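Local structure of UDP-N-acetylglucosamine pyrophosphorylase (Entamoeba histolytica, 3OC9) at residues A[24-29]-A[202-207]; A[172-177]-A[266-271]; A[211-216]-A[224-229]. The protein probably catalyses the transfer of uridylate from UTP to N-acetyl-alpha-D-glucosamine 1-phosphate, giving UDP-N-acetylglucosamine and diphosphate. One frame throughout, in Å; residues are numbered along the deposited sequence.

Contact 1: A[24-29]-A[202-207]; sequences YYRGLE and MDLLQS. With SO4 (sulfate ion), chain B.
Arg26 and Asp203 both hold CG anti to the backbone N (chi1 177° and -172°), and the first bond of each side chain points toward the other segment. Arg26 then bends at chi2, which turns its guanidinium to present one edge to Asp203. The result is a side-on salt bridge with two of its nitrogens, NE and NH2, on one oxygen. Arg26 NE donates to Asp203 OD2 at 3.0 Å, and Arg26 NH2 reaches the same OD2 at 3.1 Å. OD2 lies in the guanidinium plane, but both donors meet it from one face of the carboxylate, whose plane is turned 41° from the guanidinium. The bridge ties helix 21-32 to the C-terminal turn of helix 196-204 at the surface of the GT-A-like nucleotidyltransferase fold. That helix ends in a Schellman motif at Gln206, and Gln206 NE2 donates almost straight to Asp203 O at 2.8 Å. The other carboxylate oxygen, Asp203 OD1, is hydrogen-bonded to Tyr180 OH, so the two oxygens have different partners. Leu204 CD2 packs 4.3 Å from Arg26 CG, beside the aliphatic part of the arginine. A sulfate, probably from the crystallisation liquor, takes a hydrogen bond of 2.9 Å from Arg26 NH1 through its O4.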
ATOM      1  N   TYR A  24      -2.970  14.150  15.042  1.00 25.91           N
ATOM      2  CA  TYR A  24      -4.118  13.222  14.889  1.00 26.11           C
ATOM      3  C   TYR A  24      -5.450  13.980  14.690  1.00 26.53           C
ATOM      4  O   TYR A  24      -6.214  13.686  13.761  1.00 25.11           O
ATOM      5  CB  TYR A  24      -4.190  12.276  16.104  1.00 26.02           C
ATOM      6  CG  TYR A  24      -5.391  11.336  16.168  1.00 27.05           C
ATOM      7  CD1 TYR A  24      -5.368  10.099  15.524  1.00 26.70           C
ATOM      8  CD2 TYR A  24      -6.520  11.672  16.907  1.00 26.40           C
ATOM      9  CE1 TYR A  24      -6.465   9.217  15.588  1.00 27.95           C
ATOM     10  CE2 TYR A  24      -7.626  10.800  16.974  1.00 28.10           C
ATOM     11  CZ  TYR A  24      -7.589   9.580  16.308  1.00 26.98           C
ATOM     12  OH  TYR A  24      -8.674   8.718  16.385  1.00 29.46           O
ATOM     13  N   TYR A  25      -5.738  14.949  15.563  1.00 27.72           N
ATOM     14  CA  TYR A  25      -6.991  15.722  15.442  1.00 28.84           C
ATOM     15  C   TYR A  25      -7.075  16.646  14.218  1.00 28.26           C
ATOM     16  O   TYR A  25      -8.166  16.840  13.667  1.00 28.52           O
ATOM     17  CB  TYR A  25      -7.356  16.454  16.755  1.00 29.93           C
ATOM     18  CG  TYR A  25      -7.716  15.485  17.864  1.00 31.94           C
ATOM     19  CD1 TYR A  25      -8.849  14.674  17.768  1.00 33.67           C
ATOM     20  CD2 TYR A  25      -6.904  15.349  18.993  1.00 35.15           C
ATOM     21  CE1 TYR A  25      -9.171  13.765  18.767  1.00 35.99           C
ATOM     22  CE2 TYR A  25      -7.220  14.438  20.005  1.00 36.56           C
ATOM     23  CZ  TYR A  25      -8.352  13.643  19.876  1.00 37.35           C
ATOM     24  OH  TYR A  25      -8.696  12.741  20.866  1.00 41.19           O
ATOM     25  N   ARG A  26      -5.942  17.193  13.769  1.00 27.41           N
ATOM     26  CA  ARG A  26      -5.925  17.956  12.504  1.00 26.95           C
ATOM     27  C   ARG A  26      -6.249  17.041  11.299  1.00 25.77           C
ATOM     28  O   ARG A  26      -6.904  17.465  10.323  1.00 24.37           O
ATOM     29  CB  ARG A  26      -4.583  18.682  12.312  1.00 27.25           C
ATOM     30  CG  ARG A  26      -4.411  19.475  10.988  1.00 28.52           C
ATOM     31  CD  ARG A  26      -5.384  20.647  10.854  1.00 30.13           C
ATOM     32  NE  ARG A  26      -5.130  21.404   9.625  1.00 31.94           N
ATOM     33  CZ  ARG A  26      -5.983  22.262   9.072  1.00 33.96           C
ATOM     34  NH1 ARG A  26      -7.168  22.489   9.635  1.00 35.98           N
ATOM     35  NH2 ARG A  26      -5.652  22.890   7.945  1.00 35.19           N
ATOM     36  N   GLY A  27      -5.786  15.789  11.377  1.00 24.78           N
ATOM     37  CA  GLY A  27      -6.119  14.774  10.359  1.00 23.80           C
ATOM     38  C   GLY A  27      -7.625  14.494  10.296  1.00 23.85           C
ATOM     39  O   GLY A  27      -8.207  14.475   9.206  1.00 22.99           O
ATOM     40  N   LEU A  28      -8.255  14.274  11.453  1.00 23.92           N
ATOM     41  CA  LEU A  28      -9.718  14.080  11.507  1.00 24.76           C
ATOM     42  C   LEU A  28     -10.490  15.300  10.955  1.00 25.45           C
ATOM     43  O   LEU A  28     -11.503  15.132  10.262  1.00 24.65           O
ATOM     44  CB  LEU A  28     -10.204  13.721  12.941  1.00 24.88           C
ATOM     45  CG  LEU A  28      -9.849  12.342  13.542  1.00 24.30           C
ATOM     46  CD1 LEU A  28     -10.505  12.150  14.928  1.00 27.51           C
ATOM     47  CD2 LEU A  28     -10.223  11.158  12.622  1.00 23.05           C
ATOM     48  N   GLU A  29     -10.013  16.513  11.256  1.00 26.26           N
ATOM     49  CA  GLU A  29     -10.613  17.747  10.711  0.50 27.11           C
ATOM     50  C   GLU A  29     -10.565  17.796   9.174  1.00 26.64           C
ATOM     51  O   GLU A  29     -11.579  18.085   8.513  1.00 26.41           O
ATOM     52  CB  GLU A  29      -9.943  18.999  11.312  0.50 28.00           C
ATOM     53  CG  GLU A  29     -10.456  20.344  10.743  0.50 30.45           C
ATOM     54  CD  GLU A  29     -11.873  20.687  11.186  0.50 33.39           C
ATOM     55  OE1 GLU A  29     -12.310  20.201  12.248  0.50 34.86           O
ATOM     56  OE2 GLU A  29     -12.551  21.457  10.470  0.50 35.42           O
ATOM     57  N   MET A 202       1.758  15.852   7.576  1.00 23.32           N
ATOM     58  CA  MET A 202       2.095  16.484   6.300  1.00 24.13           C
ATOM     59  C   MET A 202       1.466  17.889   6.106  1.00 24.99           C
ATOM     60  O   MET A 202       2.064  18.752   5.447  1.00 24.48           O
ATOM     61  CB  MET A 202       1.961  15.514   5.094  1.00 25.24           C
ATOM     62  CG  MET A 202       0.557  15.194   4.608  1.00 24.24           C
ATOM     63  SD  MET A 202       0.613  14.012   3.195  1.00 23.94           S
ATOM     64  CE  MET A 202       1.612  14.877   1.978  1.00 22.00           C
ATOM     65  N   ASP A 203       0.313  18.151   6.734  1.00 25.23           N
ATOM     66  CA  ASP A 203      -0.291  19.494   6.594  1.00 26.74           C
ATOM     67  C   ASP A 203       0.465  20.552   7.380  1.00 27.30           C
ATOM     68  O   ASP A 203       0.760  21.626   6.840  1.00 28.25           O
ATOM     69  CB  ASP A 203      -1.788  19.521   6.933  1.00 27.51           C
ATOM     70  CG  ASP A 203      -2.446  20.879   6.604  1.00 28.83           C
ATOM     71  OD1 ASP A 203      -2.498  21.283   5.414  1.00 30.43           O
ATOM     72  OD2 ASP A 203      -2.913  21.538   7.547  1.00 29.90           O
ATOM     73  N   LEU A 204       0.825  20.240   8.620  1.00 27.29           N
ATOM     74  CA  LEU A 204       1.504  21.231   9.464  1.00 28.91           C
ATOM     75  C   LEU A 204       2.962  21.522   9.019  1.00 27.73           C
ATOM     76  O   LEU A 204       3.465  22.660   9.205  1.00 27.97           O
ATOM     77  CB  LEU A 204       1.342  20.902  10.965  1.00 30.02           C
ATOM     78  CG  LEU A 204      -0.123  20.804  11.499  1.00 33.90           C
ATOM     79  CD1 LEU A 204      -0.185  20.503  12.999  1.00 36.52           C
ATOM     80  CD2 LEU A 204      -0.976  22.050  11.186  1.00 36.28           C
ATOM     81  N   LEU A 205       3.609  20.535   8.376  1.00 25.35           N
ATOM     82  CA  LEU A 205       4.950  20.735   7.780  1.00 24.93           C
ATOM     83  C   LEU A 205       4.936  21.207   6.297  1.00 25.47           C
ATOM     84  O   LEU A 205       6.000  21.468   5.715  1.00 25.48           O
ATOM     85  CB  LEU A 205       5.829  19.474   7.946  1.00 24.49           C
ATOM     86  CG  LEU A 205       6.239  19.041   9.370  1.00 24.63           C
ATOM     87  CD1 LEU A 205       7.102  17.778   9.294  1.00 25.82           C
ATOM     88  CD2 LEU A 205       6.998  20.138  10.126  1.00 27.63           C
ATOM     89  N   GLN A 206       3.735  21.294   5.716  1.00 24.65           N
ATOM     90  CA  GLN A 206       3.509  21.701   4.313  1.00 25.35           C
ATOM     91  C   GLN A 206       4.316  20.877   3.270  1.00 23.94           C
ATOM     92  O   GLN A 206       4.932  21.434   2.350  1.00 24.15           O
ATOM     93  CB  GLN A 206       3.690  23.219   4.156  1.00 26.44           C
ATOM     94  CG  GLN A 206       2.582  24.027   4.897  1.00 30.27           C
ATOM     95  CD  GLN A 206       1.253  24.044   4.147  1.00 34.55           C
ATOM     96  OE1 GLN A 206       1.123  24.709   3.107  1.00 39.10           O
ATOM     97  NE2 GLN A 206       0.265  23.305   4.654  1.00 35.18           N
ATOM     98  N   SER A 207       4.293  19.548   3.426  1.00 22.73           N
ATOM     99  CA  SER A 207       5.062  18.617   2.557  1.00 21.89           C
ATOM    100  C   SER A 207       4.398  18.425   1.185  1.00 20.77           C
ATOM    101  O   SER A 207       3.159  18.411   1.115  1.00 21.40           O
ATOM    102  CB  SER A 207       5.139  17.221   3.217  1.00 21.51           C
ATOM    103  OG  SER A 207       5.727  17.263   4.517  1.00 22.64           O
TER
HETATM  104  S   SO4 B 402      -8.758  25.213   7.925  1.00 89.07           S
HETATM  105  O1  SO4 B 402      -8.839  24.003   7.104  1.00 88.17           O
HETATM  106  O2  SO4 B 402      -7.481  25.885   7.683  1.00 89.04           O
HETATM  107  O3  SO4 B 402      -9.855  26.112   7.580  1.00 89.86           O
HETATM  108  O4  SO4 B 402      -8.860  24.853   9.338  1.00 88.97           O

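Contact 2: A[172-177]-A[266-271]; sequences FMNEKG and YSTSFL
Met173 and Thr268 face each other where helix 169-176 packs against the start of helix 268-274, next to the central mixed sheet of the GT-A-like fold. Their CA atoms are 7.6 Å apart, the nearest pair of the two segments. The buried side of the contact is apolar. Met173 sends its nearly extended chain across toward Leu271, with chi2 and chi3 both near anti, and its CE ends 4.3 Å from Leu271 CD1. At the root of the same chain, Met173 CB lies 4.3 Å from Thr268 CG2. Thr268, also buried, divides its two branches: OG1 is hydrogen-bonded to Ile178 O, while CG2, anti to the backbone N, points its methyl at the first helix. Phe97 and Ser181, on two strands of the sheet, also touch Met173. Ser267 is the N-cap of helix 268-274, and its OG accepts from Phe270 N at 3.2 Å. The solvent side is thinner and more polar. Asn174 is exposed there, and its side chain slides past Thr268 in the opposite direction. Its amide ND2 is hydrogen-bonded to Glu272, one turn further along the second helix. Across the contact, the closest approach is Asn174 OD1 to Thr268 CG2, at 3.7 Å.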
ATOM      1  N   PHE A 172     -11.224  16.144 -11.169  1.00 26.26           N
ATOM      2  CA  PHE A 172     -12.222  15.734 -10.150  1.00 26.17           C
ATOM      3  C   PHE A 172     -11.749  16.090  -8.723  1.00 25.88           C
ATOM      4  O   PHE A 172     -12.540  16.607  -7.900  1.00 25.41           O
ATOM      5  CB  PHE A 172     -12.514  14.225 -10.282  1.00 25.51           C
ATOM      6  CG  PHE A 172     -13.571  13.688  -9.327  1.00 26.90           C
ATOM      7  CD1 PHE A 172     -14.927  13.834  -9.612  1.00 27.55           C
ATOM      8  CD2 PHE A 172     -13.201  12.979  -8.177  1.00 25.22           C
ATOM      9  CE1 PHE A 172     -15.912  13.315  -8.747  1.00 27.18           C
ATOM     10  CE2 PHE A 172     -14.170  12.453  -7.295  1.00 27.56           C
ATOM     11  CZ  PHE A 172     -15.532  12.617  -7.580  1.00 28.39           C
ATOM     12  N   MET A 173     -10.469  15.827  -8.417  1.00 24.68           N
ATOM     13  CA  MET A 173      -9.920  16.238  -7.108  1.00 25.14           C
ATOM     14  C   MET A 173     -10.074  17.756  -6.828  1.00 26.31           C
ATOM     15  O   MET A 173     -10.490  18.153  -5.727  1.00 25.54           O
ATOM     16  CB  MET A 173      -8.449  15.794  -6.932  1.00 24.68           C
ATOM     17  CG  MET A 173      -8.242  14.278  -6.777  1.00 24.30           C
ATOM     18  SD  MET A 173      -6.447  13.883  -6.839  1.00 25.51           S
ATOM     19  CE  MET A 173      -6.437  12.147  -6.327  1.00 25.01           C
ATOM     20  N   ASN A 174      -9.744  18.599  -7.811  1.00 27.36           N
ATOM     21  CA  ASN A 174      -9.896  20.055  -7.645  1.00 28.94           C
ATOM     22  C   ASN A 174     -11.367  20.466  -7.433  1.00 29.58           C
ATOM     23  O   ASN A 174     -11.663  21.302  -6.576  1.00 30.46           O
ATOM     24  CB  ASN A 174      -9.236  20.834  -8.812  1.00 29.99           C
ATOM     25  CG  ASN A 174      -7.695  20.738  -8.795  1.00 32.33           C
ATOM     26  OD1 ASN A 174      -7.067  20.728  -7.733  1.00 34.46           O
ATOM     27  ND2 ASN A 174      -7.091  20.666  -9.979  1.00 33.17           N
ATOM     28  N   GLU A 175     -12.279  19.855  -8.184  1.00 29.68           N
ATOM     29  CA  GLU A 175     -13.734  20.109  -8.044  1.00 31.00           C
ATOM     30  C   GLU A 175     -14.254  19.795  -6.620  1.00 30.84           C
ATOM     31  O   GLU A 175     -15.042  20.570  -6.045  1.00 31.06           O
ATOM     32  CB  GLU A 175     -14.486  19.285  -9.097  1.00 31.53           C
ATOM     33  CG  GLU A 175     -16.009  19.218  -8.962  1.00 35.68           C
ATOM     34  CD  GLU A 175     -16.668  18.338 -10.035  1.00 40.64           C
ATOM     35  OE1 GLU A 175     -15.946  17.721 -10.865  1.00 42.02           O
ATOM     36  OE2 GLU A 175     -17.923  18.271 -10.045  1.00 43.35           O
ATOM     37  N   LYS A 176     -13.787  18.673  -6.061  1.00 29.24           N
ATOM     38  CA  LYS A 176     -14.194  18.186  -4.726  1.00 29.45           C
ATOM     39  C   LYS A 176     -13.437  18.816  -3.533  1.00 28.98           C
ATOM     40  O   LYS A 176     -13.833  18.623  -2.372  1.00 29.54           O
ATOM     41  CB  LYS A 176     -14.074  16.650  -4.661  1.00 29.10           C
ATOM     42  CG  LYS A 176     -14.967  15.873  -5.630  1.00 30.90           C
ATOM     43  CD  LYS A 176     -16.411  15.824  -5.132  1.00 36.89           C
ATOM     44  CE  LYS A 176     -17.364  15.395  -6.228  1.00 38.74           C
ATOM     45  NZ  LYS A 176     -18.768  15.398  -5.731  1.00 41.82           N
ATOM     46  N   GLY A 177     -12.365  19.555  -3.812  1.00 27.92           N
ATOM     47  CA  GLY A 177     -11.520  20.155  -2.759  1.00 27.42           C
ATOM     48  C   GLY A 177     -10.503  19.202  -2.110  1.00 26.26           C
ATOM     49  O   GLY A 177      -9.973  19.490  -1.029  1.00 26.28           O
ATOM     50  N   TYR A 266       0.785  12.313  -0.869  1.00 17.01           N
ATOM     51  CA  TYR A 266       1.081  13.330  -1.895  1.00 17.57           C
ATOM     52  C   TYR A 266       0.079  14.498  -1.861  1.00 19.00           C
ATOM     53  O   TYR A 266      -1.141  14.266  -1.756  1.00 19.43           O
ATOM     54  CB  TYR A 266       1.002  12.711  -3.303  1.00 17.81           C
ATOM     55  CG  TYR A 266       1.893  11.515  -3.612  1.00 16.42           C
ATOM     56  CD1 TYR A 266       3.251  11.694  -3.931  1.00 15.97           C
ATOM     57  CD2 TYR A 266       1.365  10.218  -3.662  1.00 17.07           C
ATOM     58  CE1 TYR A 266       4.070  10.602  -4.255  1.00 16.90           C
ATOM     59  CE2 TYR A 266       2.181   9.105  -4.001  1.00 18.30           C
ATOM     60  CZ  TYR A 266       3.524   9.303  -4.282  1.00 18.13           C
ATOM     61  OH  TYR A 266       4.319   8.205  -4.603  1.00 20.06           O
ATOM     62  N   SER A 267       0.572  15.735  -1.986  1.00 19.55           N
ATOM     63  CA  SER A 267      -0.322  16.909  -2.176  1.00 19.60           C
ATOM     64  C   SER A 267      -0.862  16.903  -3.614  1.00 20.08           C
ATOM     65  O   SER A 267      -0.205  16.373  -4.516  1.00 19.76           O
ATOM     66  CB  SER A 267       0.401  18.238  -1.827  1.00 20.30           C
ATOM     67  OG  SER A 267       1.350  18.602  -2.843  1.00 19.24           O
ATOM     68  N   THR A 268      -2.058  17.470  -3.832  1.00 20.47           N
ATOM     69  CA  THR A 268      -2.688  17.496  -5.171  1.00 21.25           C
ATOM     70  C   THR A 268      -1.829  18.324  -6.148  1.00 21.88           C
ATOM     71  O   THR A 268      -1.649  17.941  -7.319  1.00 21.24           O
ATOM     72  CB  THR A 268      -4.179  17.981  -5.086  1.00 21.94           C
ATOM     73  OG1 THR A 268      -4.924  17.082  -4.248  1.00 21.58           O
ATOM     74  CG2 THR A 268      -4.829  18.028  -6.472  1.00 22.61           C
ATOM     75  N   SER A 269      -1.273  19.433  -5.655  1.00 22.88           N
ATOM     76  CA  SER A 269      -0.360  20.260  -6.459  0.55 23.74           C
ATOM     77  C   SER A 269       0.865  19.453  -6.917  1.00 23.17           C
ATOM     78  O   SER A 269       1.332  19.613  -8.066  1.00 23.33           O
ATOM     79  CB  SER A 269       0.072  21.509  -5.680  0.55 24.61           C
ATOM     80  OG  SER A 269       0.935  22.324  -6.458  0.55 26.01           O
ATOM     81  N   PHE A 270       1.388  18.580  -6.039  1.00 22.22           N
ATOM     82  CA  PHE A 270       2.527  17.731  -6.441  1.00 21.47           C
ATOM     83  C   PHE A 270       2.127  16.697  -7.518  1.00 20.89           C
ATOM     84  O   PHE A 270       2.873  16.497  -8.492  1.00 21.28           O
ATOM     85  CB  PHE A 270       3.277  17.054  -5.250  1.00 20.36           C
ATOM     86  CG  PHE A 270       4.452  16.198  -5.708  1.00 20.21           C
ATOM     87  CD1 PHE A 270       4.324  14.820  -5.827  1.00 19.25           C
ATOM     88  CD2 PHE A 270       5.667  16.795  -6.101  1.00 21.08           C
ATOM     89  CE1 PHE A 270       5.394  14.033  -6.316  1.00 19.97           C
ATOM     90  CE2 PHE A 270       6.741  16.023  -6.582  1.00 21.00           C
ATOM     91  CZ  PHE A 270       6.613  14.643  -6.678  1.00 21.49           C
ATOM     92  N   LEU A 271       0.960  16.065  -7.360  1.00 20.43           N
ATOM     93  CA  LEU A 271       0.447  15.125  -8.376  1.00 20.54           C
ATOM     94  C   LEU A 271       0.305  15.808  -9.757  1.00 21.66           C
ATOM     95  O   LEU A 271       0.580  15.190 -10.790  1.00 21.78           O
ATOM     96  CB  LEU A 271      -0.900  14.490  -7.942  1.00 20.50           C
ATOM     97  CG  LEU A 271      -0.874  13.533  -6.728  1.00 19.60           C
ATOM     98  CD1 LEU A 271      -2.290  13.101  -6.376  1.00 20.21           C
ATOM     99  CD2 LEU A 271       0.027  12.311  -6.950  1.00 19.57           C
TER

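Contact 3: A[211-216]-A[224-229]; sequences IKIVKK and GVLVKE
Val225, on strand 225-229, meets Lys216. Val225 CG1 lies 4.2 Å from Lys216 CD, so a methyl group touches the aliphatic middle of the lysine. Lys216 gets there with its chain extended beyond CG. Its NZ continues past the valine to a hydrogen bond with Asn246 OD1, and Phe254 makes a cation-pi contact with the same lysine. Leu226 comes next and gives the larger part of the contact from this strand. Its CG is anti to the carbonyl carbon (chi1 -54°), and CD1 is the branch that reaches across. That methyl lies 4.0 Å from Ile213 CG2 and 4.4 Å from Ile211 CD1, two isoleucines on the same side of strand 209-215. The Leu226 and Ile213 side chains meet at a slant. No hydrogen bond joins the two segments. The strands belong to different sheets and meet only through side chains. Strand 225-229 pairs with strand 232-236 in a small antiparallel hairpin. Leu226 also touches Val235 of that hairpin and Cys258 on strand 258-261, while strand 209-215 lies in the main sheet between strands 258-261 and 263-267 on one flank and strand 322-326 on the other.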
ATOM      1  N   ILE A 211       6.918  10.243   3.213  1.00 16.02           N
ATOM      2  CA  ILE A 211       7.350   8.833   2.953  1.00 15.95           C
ATOM      3  C   ILE A 211       7.426   8.021   4.268  1.00 16.26           C
ATOM      4  O   ILE A 211       8.266   8.349   5.122  1.00 16.14           O
ATOM      5  CB  ILE A 211       8.770   8.773   2.269  1.00 16.37           C
ATOM      6  CG1 ILE A 211       8.823   9.671   1.020  1.00 16.98           C
ATOM      7  CG2 ILE A 211       9.153   7.312   1.901  1.00 15.19           C
ATOM      8  CD1 ILE A 211      10.292   9.887   0.411  1.00 17.60           C
ATOM      9  N   LYS A 212       6.575   6.990   4.427  1.00 15.24           N
ATOM     10  CA  LYS A 212       6.686   6.066   5.597  1.00 16.20           C
ATOM     11  C   LYS A 212       7.871   5.081   5.435  1.00 16.03           C
ATOM     12  O   LYS A 212       8.082   4.524   4.345  1.00 16.66           O
ATOM     13  CB  LYS A 212       5.341   5.322   5.899  1.00 15.98           C
ATOM     14  CG  LYS A 212       4.356   6.194   6.771  1.00 15.42           C
ATOM     15  CD  LYS A 212       2.956   5.550   6.945  1.00 14.38           C
ATOM     16  CE  LYS A 212       2.167   6.183   8.124  1.00 17.05           C
ATOM     17  NZ  LYS A 212       0.787   5.518   8.314  1.00 17.89           N
ATOM     18  N   ILE A 213       8.646   4.885   6.513  1.00 16.44           N
ATOM     19  CA  ILE A 213       9.825   3.991   6.488  1.00 16.16           C
ATOM     20  C   ILE A 213       9.854   3.052   7.699  1.00 17.33           C
ATOM     21  O   ILE A 213       9.237   3.351   8.748  1.00 17.36           O
ATOM     22  CB  ILE A 213      11.213   4.771   6.342  1.00 15.24           C
ATOM     23  CG1 ILE A 213      11.558   5.642   7.578  1.00 15.82           C
ATOM     24  CG2 ILE A 213      11.225   5.636   5.047  1.00 15.29           C
ATOM     25  CD1 ILE A 213      12.292   4.873   8.780  1.00 16.38           C
ATOM     26  N   VAL A 214      10.559   1.934   7.540  1.00 18.26           N
ATOM     27  CA  VAL A 214      10.959   1.083   8.681  1.00 19.37           C
ATOM     28  C   VAL A 214      12.492   1.156   8.850  1.00 19.37           C
ATOM     29  O   VAL A 214      13.234   1.172   7.860  1.00 20.38           O
ATOM     30  CB  VAL A 214      10.481  -0.415   8.521  1.00 19.22           C
ATOM     31  CG1 VAL A 214       8.945  -0.515   8.589  1.00 21.31           C
ATOM     32  CG2 VAL A 214      11.032  -1.092   7.185  1.00 19.37           C
ATOM     33  N   LYS A 215      12.972   1.204  10.094  1.00 20.77           N
ATOM     34  CA  LYS A 215      14.432   1.125  10.346  1.00 22.32           C
ATOM     35  C   LYS A 215      15.049  -0.224   9.919  1.00 22.94           C
ATOM     36  O   LYS A 215      14.621  -1.292  10.405  1.00 23.19           O
ATOM     37  CB  LYS A 215      14.715   1.343  11.833  1.00 23.74           C
ATOM     38  CG  LYS A 215      14.686   2.770  12.300  1.00 26.79           C
ATOM     39  CD  LYS A 215      15.287   2.798  13.730  1.00 32.50           C
ATOM     40  CE  LYS A 215      15.529   4.186  14.234  1.00 35.15           C
ATOM     41  NZ  LYS A 215      15.850   4.168  15.709  1.00 35.97           N
ATOM     42  N   LYS A 216      16.035  -0.184   9.009  1.00 22.22           N
ATOM     43  CA  LYS A 216      16.661  -1.413   8.431  1.00 23.01           C
ATOM     44  C   LYS A 216      17.176  -2.358   9.536  1.00 24.19           C
ATOM     45  O   LYS A 216      17.864  -1.912  10.447  1.00 24.68           O
ATOM     46  CB  LYS A 216      17.796  -1.037   7.461  1.00 22.26           C
ATOM     47  CG  LYS A 216      18.552  -2.226   6.807  1.00 22.75           C
ATOM     48  CD  LYS A 216      19.419  -1.777   5.599  1.00 21.69           C
ATOM     49  CE  LYS A 216      20.376  -2.886   5.159  1.00 23.50           C
ATOM     50  NZ  LYS A 216      20.984  -2.517   3.816  1.00 23.45           N
ATOM     51  N   GLY A 224      14.586  -1.644  -0.312  1.00 23.20           N
ATOM     52  CA  GLY A 224      15.304  -0.463  -0.855  1.00 21.89           C
ATOM     53  C   GLY A 224      15.466   0.641   0.198  1.00 21.32           C
ATOM     54  O   GLY A 224      14.651   0.725   1.137  1.00 18.99           O
ATOM     55  N   VAL A 225      16.491   1.496   0.050  1.00 20.55           N
ATOM     56  CA  VAL A 225      16.809   2.518   1.070  1.00 20.90           C
ATOM     57  C   VAL A 225      16.911   3.950   0.506  1.00 19.92           C
ATOM     58  O   VAL A 225      17.311   4.135  -0.648  1.00 20.79           O
ATOM     59  CB  VAL A 225      18.124   2.213   1.901  1.00 21.65           C
ATOM     60  CG1 VAL A 225      18.056   0.833   2.608  1.00 22.91           C
ATOM     61  CG2 VAL A 225      19.375   2.308   1.035  1.00 23.14           C
ATOM     62  N   LEU A 226      16.578   4.959   1.322  1.00 19.42           N
ATOM     63  CA  LEU A 226      16.645   6.379   0.862  1.00 19.11           C
ATOM     64  C   LEU A 226      18.068   6.949   0.921  1.00 20.44           C
ATOM     65  O   LEU A 226      18.834   6.653   1.864  1.00 21.03           O
ATOM     66  CB  LEU A 226      15.727   7.289   1.704  1.00 18.95           C
ATOM     67  CG  LEU A 226      14.252   6.871   1.817  1.00 18.91           C
ATOM     68  CD1 LEU A 226      13.486   7.898   2.643  1.00 19.38           C
ATOM     69  CD2 LEU A 226      13.569   6.710   0.433  1.00 18.10           C
ATOM     70  N   VAL A 227      18.390   7.782  -0.070  1.00 20.32           N
ATOM     71  CA  VAL A 227      19.662   8.513  -0.130  1.00 21.03           C
ATOM     72  C   VAL A 227      19.371   9.977  -0.519  1.00 22.04           C
ATOM     73  O   VAL A 227      18.286  10.277  -1.006  1.00 21.36           O
ATOM     74  CB  VAL A 227      20.675   7.879  -1.159  1.00 21.29           C
ATOM     75  CG1 VAL A 227      20.979   6.380  -0.848  1.00 20.87           C
ATOM     76  CG2 VAL A 227      20.180   8.048  -2.597  1.00 21.36           C
ATOM     77  N   LYS A 228      20.338  10.873  -0.298  1.00 23.49           N
ATOM     78  CA  LYS A 228      20.227  12.278  -0.723  1.00 25.48           C
ATOM     79  C   LYS A 228      21.329  12.593  -1.749  1.00 26.41           C
ATOM     80  O   LYS A 228      22.491  12.236  -1.532  1.00 26.24           O
ATOM     81  CB  LYS A 228      20.330  13.214   0.497  1.00 26.56           C
ATOM     82  CG  LYS A 228      19.954  14.672   0.210  1.00 29.52           C
ATOM     83  CD  LYS A 228      20.179  15.584   1.424  1.00 33.96           C
ATOM     84  CE  LYS A 228      19.010  15.547   2.395  1.00 38.36           C
ATOM     85  NZ  LYS A 228      19.171  16.592   3.470  1.00 40.93           N
ATOM     86  N   GLU A 229      20.952  13.234  -2.859  1.00 27.26           N
ATOM     87  CA  GLU A 229      21.894  13.659  -3.918  1.00 29.31           C
ATOM     88  C   GLU A 229      21.572  15.094  -4.360  1.00 29.80           C
ATOM     89  O   GLU A 229      20.466  15.363  -4.842  1.00 28.31           O
ATOM     90  CB  GLU A 229      21.801  12.706  -5.115  1.00 29.65           C
ATOM     91  CG  GLU A 229      22.834  12.947  -6.228  1.00 34.65           C
ATOM     92  CD  GLU A 229      22.897  11.829  -7.278  1.00 39.12           C
ATOM     93  OE1 GLU A 229      22.072  10.891  -7.254  1.00 42.57           O
ATOM     94  OE2 GLU A 229      23.796  11.880  -8.144  1.00 43.03           O
TER

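Overall arrangement
Contacts 1 and 2 cross along the chain, their segments alternating. Their centres are about 16 Å apart and they touch directly: Met202 CE lies 3.9 Å from Tyr266 N, and Ser207 O lies 4.0 Å from Ser267 CB. Contact 1 leads into contact 3 along the chain, because helix 196-204 is followed by strand 209-215; their centres are about 22 Å apart. Contacts 2 and 3 do not touch, with nearest atoms about 7 Å apart, but both reach the central mixed sheet, through neighbouring strands 263-267 and 209-215. Contact 3 is nested in the loop closed by contact 2. The sulfate at contact 1 probably comes from the crystallisation liquor and is not evidence of a substrate site.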